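Long-range contacts in diaminopimelate decarboxylase (Phaeodactylum tricornutum, PDB 7JPJ), which probably catalyses the pyridoxal-phosphate-dependent decarboxylation of diaminopimelate in lysine biosynthesis: residues Lys119-Ser124 and Arg199-Ile204; Thr232-Gly237 and Gln275-Pro280; Ile333-Gly338 and Glu377-Ala382. One frame throughout, in Å; residues are numbered along the deposited sequence.

Contact 1 (Lys119-Ser124 and Arg199-Ile204); sequences KLNACS and RIHTHI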
ATOM      1  N   LYS A 119      24.898  -3.002  15.869  1.00 21.97           N
ATOM      2  CA  LYS A 119      25.434  -1.650  15.792  1.00 21.52           C
ATOM      3  C   LYS A 119      24.308  -0.664  15.510  1.00 20.73           C
ATOM      4  O   LYS A 119      23.515  -0.864  14.584  1.00 20.31           O
ATOM      5  CB  LYS A 119      26.503  -1.566  14.703  1.00 21.84           C
ATOM      6  CG  LYS A 119      27.607  -2.607  14.838  1.00 22.93           C
ATOM      7  CD  LYS A 119      28.700  -2.386  13.811  1.00 23.55           C
ATOM      8  CE  LYS A 119      29.876  -3.324  14.039  1.00 24.90           C
ATOM      9  NZ  LYS A 119      29.517  -4.749  13.812  1.00 25.30           N
ATOM     10  N   LEU A 120      24.234   0.398  16.307  1.00 21.02           N
ATOM     11  CA  LEU A 120      23.174   1.388  16.186  1.00 20.73           C
ATOM     12  C   LEU A 120      23.703   2.653  15.524  1.00 20.78           C
ATOM     13  O   LEU A 120      24.751   3.177  15.917  1.00 21.31           O
ATOM     14  CB  LEU A 120      22.582   1.730  17.555  1.00 21.27           C
ATOM     15  CG  LEU A 120      21.578   2.887  17.535  1.00 21.22           C
ATOM     16  CD1 LEU A 120      20.339   2.510  16.735  1.00 20.93           C
ATOM     17  CD2 LEU A 120      21.202   3.319  18.942  1.00 22.04           C
ATOM     18  N   ASN A 121      22.976   3.137  14.522  1.00 21.03           N
ATOM     19  CA  ASN A 121      23.222   4.446  13.928  1.00 21.96           C
ATOM     20  C   ASN A 121      22.161   5.398  14.467  1.00 22.19           C
ATOM     21  O   ASN A 121      20.984   5.292  14.108  1.00 22.01           O
ATOM     22  CB  ASN A 121      23.181   4.379  12.402  1.00 22.42           C
ATOM     23  CG  ASN A 121      24.353   3.614  11.816  1.00 22.64           C
ATOM     24  OD1 ASN A 121      25.404   3.481  12.447  1.00 22.78           O
ATOM     25  ND2 ASN A 121      24.178   3.103  10.602  1.00 22.84           N
ATOM     26  N   ALA A 122      22.575   6.312  15.341  1.00 22.03           N
ATOM     27  CA  ALA A 122      21.655   7.287  15.914  1.00 22.46           C
ATOM     28  C   ALA A 122      21.157   8.227  14.822  1.00 23.77           C
ATOM     29  O   ALA A 122      21.957   8.857  14.122  1.00 25.19           O
ATOM     30  CB  ALA A 122      22.342   8.069  17.030  1.00 23.16           C
ATOM     31  N   CYS A 123      19.838   8.325  14.676  1.00 23.91           N
ATOM     32  CA  CYS A 123      19.238   9.084  13.588  1.00 26.33           C
ATOM     33  C   CYS A 123      18.597  10.390  14.037  1.00 28.54           C
ATOM     34  O   CYS A 123      18.088  11.133  13.192  1.00 31.39           O
ATOM     35  CB  CYS A 123      18.203   8.220  12.859  1.00 25.80           C
ATOM     36  SG  CYS A 123      18.929   6.788  12.011  1.00 23.84           S
ATOM     37  N   SER A 124      18.606  10.693  15.331  1.00 23.40           N
ATOM     38  CA  SER A 124      18.116  11.973  15.824  1.00 25.18           C
ATOM     39  C   SER A 124      18.790  12.258  17.158  1.00 24.62           C
ATOM     40  O   SER A 124      19.416  11.383  17.760  1.00 23.73           O
ATOM     41  CB  SER A 124      16.593  11.985  15.972  1.00 25.54           C
ATOM     42  OG  SER A 124      16.169  11.105  16.999  1.00 23.94           O
ATOM     43  N   ARG A 199      31.314   5.729  13.558  1.00 22.79           N
ATOM     44  CA  ARG A 199      30.787   5.566  12.211  1.00 22.15           C
ATOM     45  C   ARG A 199      29.810   6.690  11.897  1.00 22.68           C
ATOM     46  O   ARG A 199      28.975   7.051  12.730  1.00 23.26           O
ATOM     47  CB  ARG A 199      30.106   4.199  12.065  1.00 21.46           C
ATOM     48  CG  ARG A 199      29.277   4.016  10.810  1.00 20.67           C
ATOM     49  CD  ARG A 199      28.624   2.638  10.789  1.00 20.02           C
ATOM     50  NE  ARG A 199      27.700   2.446  11.905  1.00 20.93           N
ATOM     51  CZ  ARG A 199      27.984   1.760  13.009  1.00 21.54           C
ATOM     52  NH1 ARG A 199      29.176   1.195  13.150  1.00 21.35           N
ATOM     53  NH2 ARG A 199      27.080   1.643  13.972  1.00 22.51           N
ATOM     54  N   ILE A 200      29.929   7.240  10.690  1.00 21.88           N
ATOM     55  CA  ILE A 200      29.018   8.251  10.169  1.00 22.60           C
ATOM     56  C   ILE A 200      28.176   7.609   9.076  1.00 22.07           C
ATOM     57  O   ILE A 200      28.675   6.781   8.303  1.00 21.16           O
ATOM     58  CB  ILE A 200      29.780   9.481   9.635  1.00 23.33           C
ATOM     59  CG1 ILE A 200      30.590  10.138  10.755  1.00 23.73           C
ATOM     60  CG2 ILE A 200      28.825  10.498   9.027  1.00 24.41           C
ATOM     61  CD1 ILE A 200      29.736  10.782  11.832  1.00 24.45           C
ATOM     62  N   HIS A 201      26.898   7.978   9.020  1.00 23.72           N
ATOM     63  CA  HIS A 201      25.948   7.414   8.071  1.00 23.41           C
ATOM     64  C   HIS A 201      25.303   8.538   7.273  1.00 24.92           C
ATOM     65  O   HIS A 201      24.819   9.516   7.848  1.00 25.96           O
ATOM     66  CB  HIS A 201      24.873   6.594   8.793  1.00 22.87           C
ATOM     67  CG  HIS A 201      24.012   5.778   7.878  1.00 22.05           C
ATOM     68  ND1 HIS A 201      24.264   5.656   6.529  1.00 21.82           N
ATOM     69  CD2 HIS A 201      22.903   5.040   8.121  1.00 21.40           C
ATOM     70  CE1 HIS A 201      23.346   4.880   5.979  1.00 20.89           C
ATOM     71  NE2 HIS A 201      22.509   4.492   6.925  1.00 20.57           N
ATOM     72  N   THR A 202      25.299   8.393   5.953  1.00 23.99           N
ATOM     73  CA  THR A 202      24.660   9.347   5.062  1.00 25.61           C
ATOM     74  C   THR A 202      23.842   8.576   4.034  1.00 25.47           C
ATOM     75  O   THR A 202      24.042   7.377   3.825  1.00 23.74           O
ATOM     76  CB  THR A 202      25.696  10.242   4.363  1.00 26.31           C
ATOM     77  OG1 THR A 202      25.040  11.364   3.764  1.00 27.95           O
ATOM     78  CG2 THR A 202      26.409   9.465   3.278  1.00 25.39           C
ATOM     79  N   HIS A 203      22.905   9.273   3.396  1.00 28.63           N
ATOM     80  CA  HIS A 203      22.044   8.647   2.399  1.00 27.84           C
ATOM     81  C   HIS A 203      21.398   9.707   1.517  1.00 28.78           C
ATOM     82  O   HIS A 203      20.211  10.012   1.674  1.00 28.61           O
ATOM     83  CB  HIS A 203      20.973   7.788   3.078  1.00 26.20           C
ATOM     84  CG  HIS A 203      20.123   7.004   2.124  1.00 25.12           C
ATOM     85  ND1 HIS A 203      20.602   5.929   1.409  1.00 23.95           N
ATOM     86  CD2 HIS A 203      18.821   7.138   1.773  1.00 24.50           C
ATOM     87  CE1 HIS A 203      19.635   5.436   0.656  1.00 22.83           C
ATOM     88  NE2 HIS A 203      18.544   6.153   0.858  1.00 23.26           N
ATOM     89  N   ILE A 204      22.170  10.281   0.595  1.00 28.78           N
ATOM     90  CA  ILE A 204      21.663  11.336  -0.276  1.00 29.46           C
ATOM     91  C   ILE A 204      22.096  11.089  -1.716  1.00 29.47           C
ATOM     92  O   ILE A 204      22.011  11.988  -2.559  1.00 30.06           O
ATOM     93  CB  ILE A 204      22.133  12.726   0.195  1.00 30.30           C
ATOM     94  CG1 ILE A 204      23.661  12.809   0.154  1.00 30.23           C
ATOM     95  CG2 ILE A 204      21.597  13.041   1.583  1.00 30.37           C
ATOM     96  CD1 ILE A 204      24.195  14.225   0.120  1.00 30.96           C
TER
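Arg199 leaves its strand with CG anti to the backbone N and then bends at chi3 (62°), which turns the side of its guanidinium to the amide of Asn121, whose CG lies anti to its own carbonyl carbon (chi1 -69°). The two strands belong to the parallel TIM-type barrel that binds pyridoxal phosphate in this family. They are not neighbours in it: strand 141-147 runs between them, their axes come no nearer than 7.9 Å, and the contact is made almost wholly by side chains, meeting over strand 141-147 on the interior side of the barrel. Arg199 grips one oxygen with two nitrogens. NE donates to Asn121 OD1 at 2.6 Å, in the carbonyl plane and on a lone pair, while NH2 donates to Asn121 OD1 at 2.9 Å from a tilted position and along a less straight path. OD1 lies close to the guanidinium plane for both bonds, which hold it in place; with the weak bond from ND2 to Ser102 OG they probably keep the amide from turning over. An asparagine suits this buried place because it is short, uncharged and able to accept at one end and donate at the other. Beside NH2, Lys119 lends only its aliphatic part, CB lying 3.3 Å from Arg199 NH2, and its chain then carries the ammonium off, NZ staying 6.0 Å from Arg199 NH1. Two residues on, His201 is held by ND1 on the carbonyl of Asn234 and, weakly, by NE2 on Glu279; its side chain is about 8 Å from that of Lys60, the predicted attachment lysine, which carries no cofactor here. The imidazole stands at 57° to the amide plane of Asn121, and His201 CD2 comes nearest, 3.4 Å from Asn121 ND2.

Contact 2 (Thr232-Gly237 and Gln275-Pro280); sequences TMNLGG and QMEIEP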
ATOM      1  N   THR A 232      34.525   4.340  10.039  1.00 21.36           N
ATOM      2  CA  THR A 232      33.682   3.802   8.982  1.00 20.73           C
ATOM      3  C   THR A 232      32.766   4.896   8.451  1.00 21.48           C
ATOM      4  O   THR A 232      32.231   5.697   9.222  1.00 22.32           O
ATOM      5  CB  THR A 232      32.841   2.620   9.487  1.00 20.28           C
ATOM      6  OG1 THR A 232      33.708   1.559   9.900  1.00 20.10           O
ATOM      7  CG2 THR A 232      31.927   2.103   8.395  1.00 19.44           C
ATOM      8  N   MET A 233      32.592   4.921   7.131  1.00 21.11           N
ATOM      9  CA  MET A 233      31.682   5.839   6.458  1.00 21.93           C
ATOM     10  C   MET A 233      30.646   5.027   5.690  1.00 21.24           C
ATOM     11  O   MET A 233      30.997   4.271   4.778  1.00 20.53           O
ATOM     12  CB  MET A 233      32.449   6.773   5.519  1.00 22.66           C
ATOM     13  CG  MET A 233      31.574   7.609   4.593  1.00 23.81           C
ATOM     14  SD  MET A 233      31.049   9.174   5.317  1.00 25.44           S
ATOM     15  CE  MET A 233      29.384   8.776   5.839  1.00 25.30           C
ATOM     16  N   ASN A 234      29.374   5.180   6.065  1.00 21.03           N
ATOM     17  CA  ASN A 234      28.257   4.494   5.419  1.00 20.50           C
ATOM     18  C   ASN A 234      27.570   5.476   4.471  1.00 21.81           C
ATOM     19  O   ASN A 234      26.915   6.424   4.916  1.00 23.00           O
ATOM     20  CB  ASN A 234      27.283   3.959   6.469  1.00 20.16           C
ATOM     21  CG  ASN A 234      26.191   3.072   5.879  1.00 19.31           C
ATOM     22  OD1 ASN A 234      25.837   3.181   4.705  1.00 19.32           O
ATOM     23  ND2 ASN A 234      25.642   2.196   6.710  1.00 18.82           N
ATOM     24  N   LEU A 235      27.710   5.236   3.165  1.00 20.18           N
ATOM     25  CA  LEU A 235      27.170   6.118   2.136  1.00 21.80           C
ATOM     26  C   LEU A 235      25.743   5.776   1.728  1.00 22.01           C
ATOM     27  O   LEU A 235      25.188   6.453   0.856  1.00 23.77           O
ATOM     28  CB  LEU A 235      28.067   6.094   0.896  1.00 22.08           C
ATOM     29  CG  LEU A 235      29.455   6.710   1.064  1.00 22.37           C
ATOM     30  CD1 LEU A 235      30.234   6.649  -0.245  1.00 22.92           C
ATOM     31  CD2 LEU A 235      29.346   8.142   1.567  1.00 23.66           C
ATOM     32  N   GLY A 236      25.143   4.744   2.320  1.00 21.74           N
ATOM     33  CA  GLY A 236      23.753   4.427   2.055  1.00 21.51           C
ATOM     34  C   GLY A 236      23.542   3.722   0.725  1.00 21.09           C
ATOM     35  O   GLY A 236      24.454   3.140   0.131  1.00 20.55           O
ATOM     36  N   GLY A 237      22.298   3.782   0.256  1.00 22.32           N
ATOM     37  CA  GLY A 237      21.938   3.189  -1.017  1.00 21.91           C
ATOM     38  C   GLY A 237      21.495   4.207  -2.048  1.00 24.35           C
ATOM     39  O   GLY A 237      22.038   5.315  -2.112  1.00 26.47           O
ATOM     40  N   GLN A 275      36.981   2.794   6.526  1.00 22.81           N
ATOM     41  CA  GLN A 275      36.175   1.740   5.927  1.00 22.46           C
ATOM     42  C   GLN A 275      34.929   2.340   5.280  1.00 22.18           C
ATOM     43  O   GLN A 275      34.321   3.270   5.817  1.00 22.15           O
ATOM     44  CB  GLN A 275      35.776   0.715   6.988  1.00 22.23           C
ATOM     45  CG  GLN A 275      34.822  -0.356   6.490  1.00 22.06           C
ATOM     46  CD  GLN A 275      35.548  -1.618   6.079  1.00 22.53           C
ATOM     47  OE1 GLN A 275      36.724  -1.574   5.717  1.00 22.90           O
ATOM     48  NE2 GLN A 275      34.849  -2.749   6.116  1.00 22.67           N
ATOM     49  N   MET A 276      34.551   1.812   4.117  1.00 21.50           N
ATOM     50  CA  MET A 276      33.365   2.266   3.405  1.00 21.26           C
ATOM     51  C   MET A 276      32.240   1.245   3.528  1.00 20.69           C
ATOM     52  O   MET A 276      32.476   0.037   3.605  1.00 20.85           O
ATOM     53  CB  MET A 276      33.659   2.514   1.921  1.00 21.88           C
ATOM     54  CG  MET A 276      32.645   3.427   1.246  1.00 21.97           C
ATOM     55  SD  MET A 276      32.780   3.513  -0.551  1.00 23.14           S
ATOM     56  CE  MET A 276      33.574   1.959  -0.921  1.00 23.01           C
ATOM     57  N   GLU A 277      31.009   1.748   3.539  1.00 20.53           N
ATOM     58  CA  GLU A 277      29.820   0.909   3.576  1.00 19.94           C
ATOM     59  C   GLU A 277      28.812   1.407   2.555  1.00 19.71           C
ATOM     60  O   GLU A 277      28.685   2.613   2.331  1.00 19.97           O
ATOM     61  CB  GLU A 277      29.173   0.900   4.959  1.00 19.61           C
ATOM     62  CG  GLU A 277      29.997   0.213   6.024  1.00 19.85           C
ATOM     63  CD  GLU A 277      29.263   0.126   7.343  1.00 19.65           C
ATOM     64  OE1 GLU A 277      28.127   0.642   7.429  1.00 19.42           O
ATOM     65  OE2 GLU A 277      29.809  -0.475   8.294  1.00 20.15           O
ATOM     66  N   ILE A 278      28.099   0.468   1.939  1.00 19.07           N
ATOM     67  CA  ILE A 278      27.022   0.773   1.010  1.00 18.56           C
ATOM     68  C   ILE A 278      25.799  -0.036   1.419  1.00 18.47           C
ATOM     69  O   ILE A 278      25.910  -1.168   1.897  1.00 18.86           O
ATOM     70  CB  ILE A 278      27.418   0.480  -0.455  1.00 18.50           C
ATOM     71  CG1 ILE A 278      27.755  -1.001  -0.649  1.00 18.85           C
ATOM     72  CG2 ILE A 278      28.592   1.354  -0.868  1.00 18.78           C
ATOM     73  CD1 ILE A 278      28.075  -1.366  -2.081  1.00 19.02           C
ATOM     74  N   GLU A 279      24.623   0.559   1.241  1.00 21.15           N
ATOM     75  CA  GLU A 279      23.363  -0.031   1.691  1.00 20.48           C
ATOM     76  C   GLU A 279      22.378  -0.167   0.533  1.00 20.16           C
ATOM     77  O   GLU A 279      21.309   0.453   0.542  1.00 19.96           O
ATOM     78  CB  GLU A 279      22.759   0.808   2.815  1.00 20.53           C
ATOM     79  CG  GLU A 279      23.238   0.439   4.214  1.00 20.85           C
ATOM     80  CD  GLU A 279      22.718   1.390   5.287  1.00 21.19           C
ATOM     81  OE1 GLU A 279      23.382   1.538   6.340  1.00 21.25           O
ATOM     82  OE2 GLU A 279      21.644   1.997   5.075  1.00 21.34           O
ATOM     83  N   PRO A 280      22.695  -0.988  -0.472  1.00 19.18           N
ATOM     84  CA  PRO A 280      21.786  -1.119  -1.619  1.00 18.83           C
ATOM     85  C   PRO A 280      20.592  -1.999  -1.275  1.00 18.17           C
ATOM     86  O   PRO A 280      20.736  -3.055  -0.654  1.00 18.33           O
ATOM     87  CB  PRO A 280      22.664  -1.768  -2.695  1.00 19.65           C
ATOM     88  CG  PRO A 280      23.630  -2.576  -1.926  1.00 20.21           C
ATOM     89  CD  PRO A 280      23.897  -1.824  -0.642  1.00 19.82           C
TER
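Thr232, Met233 and Asn234 pair in parallel with Gln275, Met276 and Glu277, adjoining strands of the TIM-type barrel joined by a beta-alpha-beta crossover through helix 252-270. The backbone ladder starts with Met233 N to Gln275 O at 2.7 Å and returns with Glu277 N to Met233 O at 2.8 Å. Leu235 N then donates to Glu277 O, and Glu279 N to Gly236 O. Asn234 to Gly237 and Glu277 to Pro280 are all buried, and Gly237 lies so near Glu279 O that a side chain would hardly fit. The opposite end is partly open to solvent, Thr232 and Gln275 standing side by side with Thr232 OG1 3.7 Å from Gln275 CB, and the glutamine sending its amide off to Thr54. On the barrel-interior face, Glu277 extends beyond CG so that its carboxylate passes the methyl CG2 of Thr232 and forms a salt bridge with Arg56. A leucine in its place would probably cost Arg56 this salt bridge and leave its charge less well balanced inside the barrel. The other face is apolar and meets helix 252-270, Leu235 CD1 approaching Met276 SD at 4.1 Å, flexible chains that fill an uneven helix-sheet interface. At the end of the strand, Asn234 folds back on its own segment as an Asx turn, its OD1 accepting from Gly236 N at 2.9 Å.

Contact 3 (Ile333-Gly338 and Glu377-Ala382); sequences ILPGSG and ELRAAA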
ATOM      1  N   ILE A 333       4.134 -11.613 -21.775  1.00 19.72           N
ATOM      2  CA  ILE A 333       3.019 -12.551 -21.762  1.00 19.99           C
ATOM      3  C   ILE A 333       3.482 -13.850 -22.402  1.00 21.53           C
ATOM      4  O   ILE A 333       3.911 -13.861 -23.563  1.00 22.68           O
ATOM      5  CB  ILE A 333       1.793 -11.980 -22.486  1.00 19.91           C
ATOM      6  CG1 ILE A 333       1.183 -10.854 -21.652  1.00 19.03           C
ATOM      7  CG2 ILE A 333       0.774 -13.079 -22.754  1.00 20.56           C
ATOM      8  CD1 ILE A 333       0.094 -10.105 -22.363  1.00 19.17           C
ATOM      9  N   LEU A 334       3.398 -14.945 -21.645  1.00 21.06           N
ATOM     10  CA  LEU A 334       3.800 -16.272 -22.081  1.00 22.70           C
ATOM     11  C   LEU A 334       2.581 -17.180 -22.223  1.00 23.30           C
ATOM     12  O   LEU A 334       1.562 -16.962 -21.560  1.00 22.32           O
ATOM     13  CB  LEU A 334       4.791 -16.899 -21.093  1.00 22.92           C
ATOM     14  CG  LEU A 334       6.096 -16.121 -20.912  1.00 22.48           C
ATOM     15  CD1 LEU A 334       6.879 -16.636 -19.716  1.00 22.44           C
ATOM     16  CD2 LEU A 334       6.935 -16.183 -22.181  1.00 23.89           C
ATOM     17  N   PRO A 335       2.649 -18.199 -23.082  1.00 21.46           N
ATOM     18  CA  PRO A 335       1.489 -19.082 -23.267  1.00 21.98           C
ATOM     19  C   PRO A 335       1.195 -19.885 -22.010  1.00 21.58           C
ATOM     20  O   PRO A 335       2.097 -20.461 -21.397  1.00 21.53           O
ATOM     21  CB  PRO A 335       1.912 -19.989 -24.428  1.00 23.36           C
ATOM     22  CG  PRO A 335       3.406 -19.958 -24.401  1.00 23.42           C
ATOM     23  CD  PRO A 335       3.770 -18.572 -23.962  1.00 22.41           C
ATOM     24  N   GLY A 336      -0.084 -19.922 -21.632  1.00 23.44           N
ATOM     25  CA  GLY A 336      -0.532 -20.769 -20.537  1.00 22.48           C
ATOM     26  C   GLY A 336      -0.313 -22.250 -20.773  1.00 22.69           C
ATOM     27  O   GLY A 336      -0.520 -23.049 -19.851  1.00 22.26           O
ATOM     28  N   SER A 337       0.086 -22.636 -21.984  1.00 23.44           N
ATOM     29  CA  SER A 337       0.447 -24.025 -22.240  1.00 23.74           C
ATOM     30  C   SER A 337       1.764 -24.385 -21.564  1.00 23.89           C
ATOM     31  O   SER A 337       1.938 -25.513 -21.088  1.00 23.87           O
ATOM     32  CB  SER A 337       0.535 -24.266 -23.744  1.00 24.49           C
ATOM     33  OG  SER A 337       1.566 -25.189 -24.046  1.00 24.92           O
ATOM     34  N   GLY A 338       2.698 -23.441 -21.506  1.00 24.48           N
ATOM     35  CA  GLY A 338       4.023 -23.712 -20.997  1.00 24.84           C
ATOM     36  C   GLY A 338       5.008 -24.197 -22.036  1.00 25.61           C
ATOM     37  O   GLY A 338       6.156 -24.502 -21.682  1.00 25.93           O
ATOM     38  N   GLU A 377       2.610  -2.812 -26.027  1.00 24.63           N
ATOM     39  CA  GLU A 377       2.521  -3.815 -27.081  1.00 25.30           C
ATOM     40  C   GLU A 377       3.086  -5.123 -26.540  1.00 25.14           C
ATOM     41  O   GLU A 377       4.288  -5.224 -26.276  1.00 24.71           O
ATOM     42  CB  GLU A 377       3.271  -3.357 -28.329  1.00 25.57           C
ATOM     43  CG  GLU A 377       2.720  -3.915 -29.639  1.00 26.36           C
ATOM     44  CD  GLU A 377       3.561  -3.517 -30.846  1.00 26.76           C
ATOM     45  OE1 GLU A 377       3.862  -4.388 -31.696  1.00 27.00           O
ATOM     46  OE2 GLU A 377       3.927  -2.325 -30.941  1.00 26.69           O
ATOM     47  N   LEU A 378       2.220  -6.115 -26.351  1.00 23.03           N
ATOM     48  CA  LEU A 378       2.613  -7.416 -25.829  1.00 22.76           C
ATOM     49  C   LEU A 378       2.128  -8.511 -26.770  1.00 23.21           C
ATOM     50  O   LEU A 378       1.464  -8.249 -27.776  1.00 23.69           O
ATOM     51  CB  LEU A 378       2.069  -7.641 -24.412  1.00 22.22           C
ATOM     52  CG  LEU A 378       2.092  -6.441 -23.471  1.00 21.60           C
ATOM     53  CD1 LEU A 378       1.019  -6.577 -22.404  1.00 21.22           C
ATOM     54  CD2 LEU A 378       3.465  -6.297 -22.841  1.00 20.86           C
ATOM     55  N   ARG A 379       2.481  -9.751 -26.437  1.00 21.25           N
ATOM     56  CA  ARG A 379       1.966 -10.893 -27.174  1.00 21.84           C
ATOM     57  C   ARG A 379       0.458 -10.989 -26.987  1.00 21.49           C
ATOM     58  O   ARG A 379      -0.058 -10.785 -25.884  1.00 20.47           O
ATOM     59  CB  ARG A 379       2.643 -12.180 -26.697  1.00 21.64           C
ATOM     60  CG  ARG A 379       2.017 -13.464 -27.231  1.00 22.24           C
ATOM     61  CD  ARG A 379       2.657 -14.698 -26.609  1.00 22.05           C
ATOM     62  NE  ARG A 379       1.970 -15.933 -26.983  1.00 22.68           N
ATOM     63  CZ  ARG A 379       0.966 -16.467 -26.292  1.00 22.19           C
ATOM     64  NH1 ARG A 379       0.526 -15.872 -25.193  1.00 21.02           N
ATOM     65  NH2 ARG A 379       0.398 -17.595 -26.700  1.00 23.02           N
ATOM     66  N   ALA A 380      -0.249 -11.269 -28.076  1.00 21.18           N
ATOM     67  CA  ALA A 380      -1.686 -11.498 -28.000  1.00 21.10           C
ATOM     68  C   ALA A 380      -1.984 -12.562 -26.959  1.00 20.33           C
ATOM     69  O   ALA A 380      -1.442 -13.670 -27.013  1.00 20.61           O
ATOM     70  CB  ALA A 380      -2.225 -11.917 -29.366  1.00 22.53           C
ATOM     71  N   ALA A 381      -2.830 -12.216 -25.996  1.00 20.30           N
ATOM     72  CA  ALA A 381      -3.084 -13.063 -24.842  1.00 19.59           C
ATOM     73  C   ALA A 381      -4.501 -13.611 -24.897  1.00 19.99           C
ATOM     74  O   ALA A 381      -5.461 -12.851 -25.060  1.00 20.10           O
ATOM     75  CB  ALA A 381      -2.867 -12.293 -23.538  1.00 18.92           C
ATOM     76  N   ALA A 382      -4.621 -14.927 -24.779  1.00 20.49           N
ATOM     77  CA  ALA A 382      -5.896 -15.564 -24.510  1.00 20.04           C
ATOM     78  C   ALA A 382      -6.071 -15.734 -23.006  1.00 19.08           C
ATOM     79  O   ALA A 382      -5.116 -15.644 -22.230  1.00 18.64           O
ATOM     80  CB  ALA A 382      -5.989 -16.918 -25.212  1.00 19.98           C
TER
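Ile333 meets the second segment with both its branches. Its side chain crosses that of Leu378 at about a right angle, CD1 3.6 Å from Leu378 CD1, while CG2 rests 3.8 Å from Ala381 CB and also lies at the edge of the Arg379 guanidinium. A beta-branched residue suits the place because it can serve two apolar neighbours at once, and the small methyl of Ala381, in the loop after the strand, fits beside CG2; Leu310 of strand 308-312 packs on both. Ile333 O lies 3.4 Å from Arg379 CD. Leu334 turns to the other side, onto Pro14 of helix 14-24. Pro335 then lies over one face of the guanidinium, CB 3.6 Å from Arg379 NH2, and opens a type I beta turn closed by Gly338 N to Pro335 O. At positive phi (89°), Gly338 occupies a conformation that a side chain would crowd. Arg379 gets this far because CG stands anti to the backbone N (chi1 170°) and the chain runs straight on to NE. Its polar end is spent on others: NH1 in a salt bridge with Asp385, which also accepts from Gly336 N, and NE and NH2 on the carbonyls of Val343 and Asp342. Strands 331-334 and 373-379 each pair with other strands, so the contact joins the ends of two non-paired strands mainly through side chains, in the mixed beta sheet of the second domain characteristic of fold-type III decarboxylases.

Overall arrangement
Contacts 1 and 2 belong to one wall of the cofactor-binding barrel. Their centres are 10 Å apart, and strands 196-201 and 232-234 are neighbours there, joined by probable backbone hydrogen bonds such as Ile200 O to Asn234 N. Contact 2 is true strand pairing, built of main-chain bonds, whereas contact 1 skips a strand and depends on polar side chains in the interior. Contact 3 sits on the opposite side of the chain's centre, its own centre 42 Å from that of contact 2, in the mixed sheet. It too is largely buried, yet lies farther out, with Ser337 of its turn exposed, and joins its segments by apolar packing and an arginine laid along them, without any hydrogen bond between them.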